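Probable TonB-dependent siderophore receptor PirA (PDB 5FR8) probably takes up iron across the outer membrane by binding ferric siderophores, and may bind ferric enterobactin with micromolar affinity. Local coordinates at residues 634-648 with 674-688. Residues are numbered along the deposited sequence; the frame is centred on the assembly and turned at random.
Sequences QLDVNFVFTQYGRQK and TVKSYSTAGINVGYK. With C8E ((hydroxyethyloxy)tri(ethyloxy)octane), chain C.
F639 and F641 lean from strand 635-644 over its antiparallel neighbour 678-687. Both rings reach across because CG stands opposite the backbone N (chi1 -178° and 178°). I683 CG2 meets the F639 ring at its edge, 3.5 Å from CD1. F641 takes A681 CB at its edge, 4.0 Å from CD1, and sets CE1 3.5 Å from S679 OG, while C20 of the detergent C8E lies over one ring face. The two phenylalanines share with L635, V637, I683 and V685 the mostly apolar outward face of two neighbouring strands in the transmembrane beta-barrel of a TonB-dependent receptor, consistent with a lipid-facing surface. L635 CD1 packs 3.6 Å from V685 CG2 and also touches the Y687 ring.

The other face, turned to the barrel interior, is largely polar. N638 and N684 run side by side; N638 ND2 hydrogen-bonds D628 OD1, and D636 makes a salt bridge to R696. Y644 puts CD2 over one face of the Y678 ring, 3.6 Å from CZ, with the rings oblique at 57°; Y678 OH is hydrogen-bonded to Y718 OH and E720 OE1. Paired backbone hydrogen bonds, such as V640 N to G682 O at 3.0 Å and its return, join the strands.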
loop_
_atom_site.group_PDB
_atom_site.type_symbol
_atom_site.label_atom_id
_atom_site.label_comp_id
_atom_site.label_asym_id
_atom_site.label_seq_id
_atom_site.Cartn_x
_atom_site.Cartn_y
_atom_site.Cartn_z
ATOM N N GLN A 634 35.365 -10.532 3.736
ATOM C CA GLN A 634 34.944 -9.333 4.454
ATOM C C GLN A 634 34.397 -8.293 3.504
ATOM O O GLN A 634 33.305 -7.767 3.709
ATOM C CB GLN A 634 36.121 -8.742 5.210
ATOM C CG GLN A 634 36.760 -9.730 6.174
ATOM C CD GLN A 634 38.243 -9.500 6.329
ATOM O OE1 GLN A 634 38.674 -8.424 6.733
ATOM N NE2 GLN A 634 39.033 -10.506 5.998
ATOM N N LEU A 635 35.162 -8.021 2.457
ATOM C CA LEU A 635 34.874 -6.923 1.534
ATOM C C LEU A 635 33.879 -7.289 0.449
ATOM O O LEU A 635 33.926 -8.371 -0.120
ATOM C CB LEU A 635 36.158 -6.453 0.865
ATOM C CG LEU A 635 35.985 -5.170 0.061
ATOM C CD1 LEU A 635 35.682 -3.996 0.989
ATOM C CD2 LEU A 635 37.227 -4.912 -0.778
ATOM N N ASP A 636 32.994 -6.352 0.154
ATOM C CA ASP A 636 31.847 -6.598 -0.693
ATOM C C ASP A 636 31.573 -5.280 -1.430
ATOM O O ASP A 636 31.794 -4.190 -0.884
ATOM C CB ASP A 636 30.677 -7.066 0.218
ATOM C CG ASP A 636 29.312 -6.963 -0.433
ATOM O OD1 ASP A 636 28.744 -5.849 -0.431
ATOM O OD2 ASP A 636 28.793 -8.000 -0.910
ATOM N N VAL A 637 31.128 -5.365 -2.677
ATOM C CA VAL A 637 30.705 -4.169 -3.393
ATOM C C VAL A 637 29.379 -4.473 -4.040
ATOM O O VAL A 637 29.133 -5.606 -4.438
ATOM C CB VAL A 637 31.730 -3.747 -4.457
ATOM C CG1 VAL A 637 32.073 -4.927 -5.347
ATOM C CG2 VAL A 637 31.241 -2.561 -5.288
ATOM N N ASN A 638 28.520 -3.465 -4.141
ATOM C CA ASN A 638 27.170 -3.681 -4.622
ATOM C C ASN A 638 26.682 -2.522 -5.485
ATOM O O ASN A 638 26.901 -1.373 -5.133
ATOM C CB ASN A 638 26.261 -3.876 -3.408
ATOM C CG ASN A 638 24.796 -3.893 -3.771
ATOM O OD1 ASN A 638 24.199 -2.851 -4.077
ATOM N ND2 ASN A 638 24.202 -5.085 -3.748
ATOM N N PHE A 639 26.026 -2.826 -6.606
ATOM C CA PHE A 639 25.619 -1.798 -7.583
ATOM C C PHE A 639 24.167 -1.980 -7.979
ATOM O O PHE A 639 23.727 -3.113 -8.193
ATOM C CB PHE A 639 26.480 -1.897 -8.853
ATOM C CG PHE A 639 26.173 -0.858 -9.910
ATOM C CD1 PHE A 639 26.600 0.454 -9.760
ATOM C CD2 PHE A 639 25.498 -1.206 -11.071
ATOM C CE1 PHE A 639 26.350 1.406 -10.738
ATOM C CE2 PHE A 639 25.246 -0.264 -12.054
ATOM C CZ PHE A 639 25.671 1.048 -11.886
ATOM N N VAL A 640 23.436 -0.869 -8.089
ATOM C CA VAL A 640 21.996 -0.892 -8.410
ATOM C C VAL A 640 21.732 0.142 -9.494
ATOM O O VAL A 640 22.348 1.220 -9.515
ATOM C CB VAL A 640 21.099 -0.629 -7.143
ATOM C CG1 VAL A 640 21.294 0.792 -6.632
ATOM C CG2 VAL A 640 19.612 -0.903 -7.407
ATOM N N PHE A 641 20.822 -0.186 -10.403
ATOM C CA PHE A 641 20.486 0.717 -11.516
ATOM C C PHE A 641 19.039 0.481 -11.879
ATOM O O PHE A 641 18.559 -0.653 -11.930
ATOM C CB PHE A 641 21.381 0.455 -12.723
ATOM C CG PHE A 641 21.081 1.309 -13.930
ATOM C CD1 PHE A 641 21.568 2.616 -14.024
ATOM C CD2 PHE A 641 20.382 0.785 -15.020
ATOM C CE1 PHE A 641 21.325 3.389 -15.154
ATOM C CE2 PHE A 641 20.140 1.557 -16.155
ATOM C CZ PHE A 641 20.612 2.860 -16.219
ATOM N N THR A 642 18.342 1.568 -12.109
ATOM C CA THR A 642 16.947 1.492 -12.402
ATOM C C THR A 642 16.673 2.472 -13.515
ATOM O O THR A 642 17.230 3.559 -13.532
ATOM C CB THR A 642 16.119 1.850 -11.169
ATOM O OG1 THR A 642 16.251 0.802 -10.210
ATOM C CG2 THR A 642 14.667 2.008 -11.533
ATOM N N GLN A 643 15.795 2.077 -14.421
ATOM C CA GLN A 643 15.508 2.854 -15.597
ATOM C C GLN A 643 13.991 2.902 -15.756
ATOM O O GLN A 643 13.305 1.863 -15.701
ATOM C CB GLN A 643 16.208 2.209 -16.789
ATOM C CG GLN A 643 15.822 2.722 -18.165
ATOM C CD GLN A 643 16.620 2.037 -19.268
ATOM O OE1 GLN A 643 17.375 1.101 -19.002
ATOM N NE2 GLN A 643 16.446 2.489 -20.510
ATOM N N TYR A 644 13.476 4.119 -15.903
ATOM C CA TYR A 644 12.048 4.346 -15.997
ATOM C C TYR A 644 11.742 4.927 -17.352
ATOM O O TYR A 644 12.293 5.958 -17.712
ATOM C CB TYR A 644 11.585 5.388 -14.969
ATOM C CG TYR A 644 11.886 5.108 -13.528
ATOM C CD1 TYR A 644 11.283 4.030 -12.851
ATOM C CD2 TYR A 644 12.744 5.933 -12.828
ATOM C CE1 TYR A 644 11.571 3.762 -11.514
ATOM C CE2 TYR A 644 13.033 5.694 -11.488
ATOM C CZ TYR A 644 12.445 4.610 -10.843
ATOM O OH TYR A 644 12.730 4.394 -9.542
ATOM N N GLY A 645 10.851 4.282 -18.101
ATOM C CA GLY A 645 10.231 4.912 -19.268
ATOM C C GLY A 645 9.240 6.002 -18.844
ATOM O O GLY A 645 9.210 6.421 -17.679
ATOM N N ARG A 646 8.401 6.432 -19.784
ATOM C CA ARG A 646 7.629 7.665 -19.636
ATOM C C ARG A 646 6.336 7.512 -18.815
ATOM O O ARG A 646 5.499 6.626 -19.076
ATOM C CB ARG A 646 7.313 8.236 -21.023
ATOM C CG ARG A 646 8.507 8.228 -21.981
ATOM C CD ARG A 646 8.097 8.426 -23.435
ATOM N NE ARG A 646 7.961 9.843 -23.770
ATOM C CZ ARG A 646 6.812 10.456 -24.086
ATOM N NH1 ARG A 646 5.663 9.771 -24.140
ATOM N NH2 ARG A 646 6.809 11.763 -24.362
ATOM N N GLN A 647 6.181 8.411 -17.840
ATOM C CA GLN A 647 4.991 8.455 -16.982
ATOM C C GLN A 647 4.011 9.469 -17.521
ATOM O O GLN A 647 4.226 10.688 -17.355
ATOM C CB GLN A 647 5.355 8.851 -15.530
ATOM C CG GLN A 647 5.699 7.681 -14.628
ATOM C CD GLN A 647 5.408 7.922 -13.150
ATOM O OE1 GLN A 647 4.463 8.633 -12.770
ATOM N NE2 GLN A 647 6.208 7.288 -12.298
ATOM N N LYS A 648 2.955 8.996 -18.179
ATOM C CA LYS A 648 1.937 9.918 -18.697
ATOM C C LYS A 648 0.929 10.279 -17.614
ATOM O O LYS A 648 0.655 9.487 -16.686
ATOM C CB LYS A 648 1.197 9.356 -19.915
ATOM C CG LYS A 648 0.569 7.997 -19.678
ATOM C CD LYS A 648 -0.531 7.624 -20.656
ATOM C CE LYS A 648 -0.884 6.155 -20.384
ATOM N NZ LYS A 648 -2.289 5.754 -20.716
ATOM N N THR A 674 3.743 14.450 -19.806
ATOM C CA THR A 674 4.337 13.143 -19.639
ATOM C C THR A 674 5.765 13.296 -19.188
ATOM O O THR A 674 6.539 13.909 -19.856
ATOM C CB THR A 674 4.321 12.420 -20.993
ATOM O OG1 THR A 674 2.963 12.232 -21.403
ATOM C CG2 THR A 674 5.035 11.076 -20.921
ATOM N N VAL A 675 6.136 12.712 -18.067
ATOM C CA VAL A 675 7.516 12.811 -17.630
ATOM C C VAL A 675 8.436 12.013 -18.552
ATOM O O VAL A 675 8.179 10.850 -18.810
ATOM C CB VAL A 675 7.674 12.263 -16.219
ATOM C CG1 VAL A 675 9.137 12.246 -15.826
ATOM C CG2 VAL A 675 6.854 13.097 -15.243
ATOM N N LYS A 676 9.507 12.638 -19.035
ATOM C CA LYS A 676 10.455 11.970 -19.928
ATOM C C LYS A 676 11.236 10.920 -19.162
ATOM O O LYS A 676 11.417 11.054 -17.955
ATOM C CB LYS A 676 11.363 12.999 -20.610
ATOM C CG LYS A 676 10.569 13.905 -21.538
ATOM C CD LYS A 676 11.407 14.811 -22.438
ATOM C CE LYS A 676 10.496 15.737 -23.245
ATOM N NZ LYS A 676 11.254 16.691 -24.086
ATOM N N SER A 677 11.661 9.856 -19.842
ATOM C CA SER A 677 12.241 8.720 -19.144
ATOM C C SER A 677 13.610 9.065 -18.591
ATOM O O SER A 677 14.234 10.009 -19.039
ATOM C CB SER A 677 12.333 7.523 -20.051
ATOM O OG SER A 677 12.978 7.905 -21.224
ATOM N N TYR A 678 14.052 8.316 -17.586
ATOM C CA TYR A 678 15.297 8.617 -16.900
ATOM C C TYR A 678 15.777 7.444 -16.045
ATOM O O TYR A 678 15.150 6.382 -16.007
ATOM C CB TYR A 678 15.138 9.885 -16.050
ATOM C CG TYR A 678 14.213 9.747 -14.864
ATOM C CD1 TYR A 678 12.827 9.916 -14.994
ATOM C CD2 TYR A 678 14.720 9.485 -13.591
ATOM C CE1 TYR A 678 11.977 9.811 -13.884
ATOM C CE2 TYR A 678 13.873 9.367 -12.484
ATOM C CZ TYR A 678 12.512 9.535 -12.639
ATOM O OH TYR A 678 11.699 9.429 -11.544
ATOM N N SER A 679 16.913 7.634 -15.386
ATOM C CA SER A 679 17.569 6.551 -14.672
ATOM C C SER A 679 18.310 7.060 -13.440
ATOM O O SER A 679 18.718 8.215 -13.391
ATOM C CB SER A 679 18.559 5.830 -15.596
ATOM O OG SER A 679 19.834 6.478 -15.611
ATOM N N THR A 680 18.471 6.189 -12.452
ATOM C CA THR A 680 19.297 6.477 -11.293
ATOM C C THR A 680 20.143 5.249 -10.975
ATOM O O THR A 680 19.801 4.133 -11.372
ATOM C CB THR A 680 18.459 6.803 -10.030
ATOM O OG1 THR A 680 17.802 5.619 -9.577
ATOM C CG2 THR A 680 17.438 7.901 -10.306
ATOM N N ALA A 681 21.241 5.461 -10.255
ATOM C CA ALA A 681 22.119 4.369 -9.876
ATOM C C ALA A 681 22.650 4.541 -8.456
ATOM O O ALA A 681 22.577 5.644 -7.897
ATOM C CB ALA A 681 23.260 4.297 -10.852
ATOM N N GLY A 682 23.192 3.465 -7.876
ATOM C CA GLY A 682 23.887 3.564 -6.585
ATOM C C GLY A 682 24.994 2.541 -6.420
ATOM O O GLY A 682 24.948 1.483 -7.039
ATOM N N ILE A 683 25.993 2.857 -5.593
ATOM C CA ILE A 683 27.006 1.872 -5.174
ATOM C C ILE A 683 27.153 1.796 -3.664
ATOM O O ILE A 683 26.820 2.734 -2.941
ATOM C CB ILE A 683 28.417 2.166 -5.724
ATOM C CG1 ILE A 683 28.850 3.597 -5.396
ATOM C CG2 ILE A 683 28.488 1.893 -7.224
ATOM C CD1 ILE A 683 30.341 3.818 -5.574
ATOM N N ASN A 684 27.635 0.646 -3.207
ATOM C CA ASN A 684 28.050 0.442 -1.830
ATOM C C ASN A 684 29.417 -0.142 -1.858
ATOM O O ASN A 684 29.761 -0.866 -2.791
ATOM C CB ASN A 684 27.208 -0.627 -1.140
ATOM C CG ASN A 684 25.759 -0.262 -1.048
ATOM O OD1 ASN A 684 25.415 0.850 -0.699
ATOM N ND2 ASN A 684 24.901 -1.206 -1.342
ATOM N N VAL A 685 30.194 0.131 -0.824
ATOM C CA VAL A 685 31.245 -0.799 -0.447
ATOM C C VAL A 685 30.885 -1.264 0.965
ATOM O O VAL A 685 30.525 -0.462 1.829
ATOM C CB VAL A 685 32.668 -0.206 -0.584
ATOM C CG1 VAL A 685 32.792 1.111 0.156
ATOM C CG2 VAL A 685 33.690 -1.214 -0.085
ATOM N N GLY A 686 30.927 -2.575 1.171
ATOM C CA GLY A 686 30.357 -3.178 2.359
ATOM C C GLY A 686 31.396 -3.998 3.059
ATOM O O GLY A 686 31.625 -5.141 2.700
ATOM N N TYR A 687 32.010 -3.411 4.079
ATOM C CA TYR A 687 33.056 -4.074 4.845
ATOM C C TYR A 687 32.573 -4.664 6.158
ATOM O O TYR A 687 32.027 -3.974 7.013
ATOM C CB TYR A 687 34.168 -3.084 5.159
ATOM C CG TYR A 687 35.449 -3.731 5.649
ATOM C CD1 TYR A 687 36.149 -4.642 4.848
ATOM C CD2 TYR A 687 35.974 -3.419 6.899
ATOM C CE1 TYR A 687 37.321 -5.223 5.280
ATOM C CE2 TYR A 687 37.152 -3.998 7.334
ATOM C CZ TYR A 687 37.817 -4.895 6.517
ATOM O OH TYR A 687 38.981 -5.475 6.942
ATOM N N LYS A 688 32.798 -5.956 6.315
ATOM C CA LYS A 688 32.594 -6.612 7.593
ATOM C C LYS A 688 33.866 -6.513 8.422
ATOM O O LYS A 688 34.737 -7.371 8.301
ATOM C CB LYS A 688 32.251 -8.080 7.365
ATOM C CG LYS A 688 31.122 -8.291 6.365
ATOM C CD LYS A 688 30.723 -9.756 6.261
ATOM C CE LYS A 688 30.664 -10.408 7.640
ATOM N NZ LYS A 688 29.861 -11.661 7.661
HETATM C C1 C8E C . 14.749 -11.272 -19.325
HETATM C C2 C8E C . 14.547 -9.911 -18.640
HETATM C C3 C8E C . 15.795 -9.324 -17.942
HETATM C C4 C8E C . 15.926 -7.789 -18.053
HETATM C C5 C8E C . 17.383 -7.297 -17.886
HETATM C C6 C8E C . 18.283 -7.639 -19.084
HETATM C C7 C8E C . 19.617 -6.884 -19.087
HETATM C C8 C8E C . 20.859 -7.804 -19.167
HETATM O O9 C8E C . 21.958 -7.160 -18.466
HETATM C C10 C8E C . 22.872 -8.107 -17.869
HETATM C C11 C8E C . 24.074 -7.402 -17.206
HETATM O O12 C8E C . 23.672 -6.289 -16.387
HETATM C C13 C8E C . 24.752 -5.339 -16.137
HETATM C C14 C8E C . 24.379 -4.375 -14.990
HETATM O O15 C8E C . 25.252 -3.233 -14.905
HETATM C C16 C8E C . 24.833 -2.064 -15.666
HETATM C C17 C8E C . 25.963 -1.453 -16.557
HETATM O O18 C8E C . 25.541 -0.179 -17.086
HETATM C C19 C8E C . 25.521 0.869 -16.068
HETATM C C20 C8E C . 24.719 2.146 -16.433
HETATM O O21 C8E C . 25.197 3.375 -15.790
#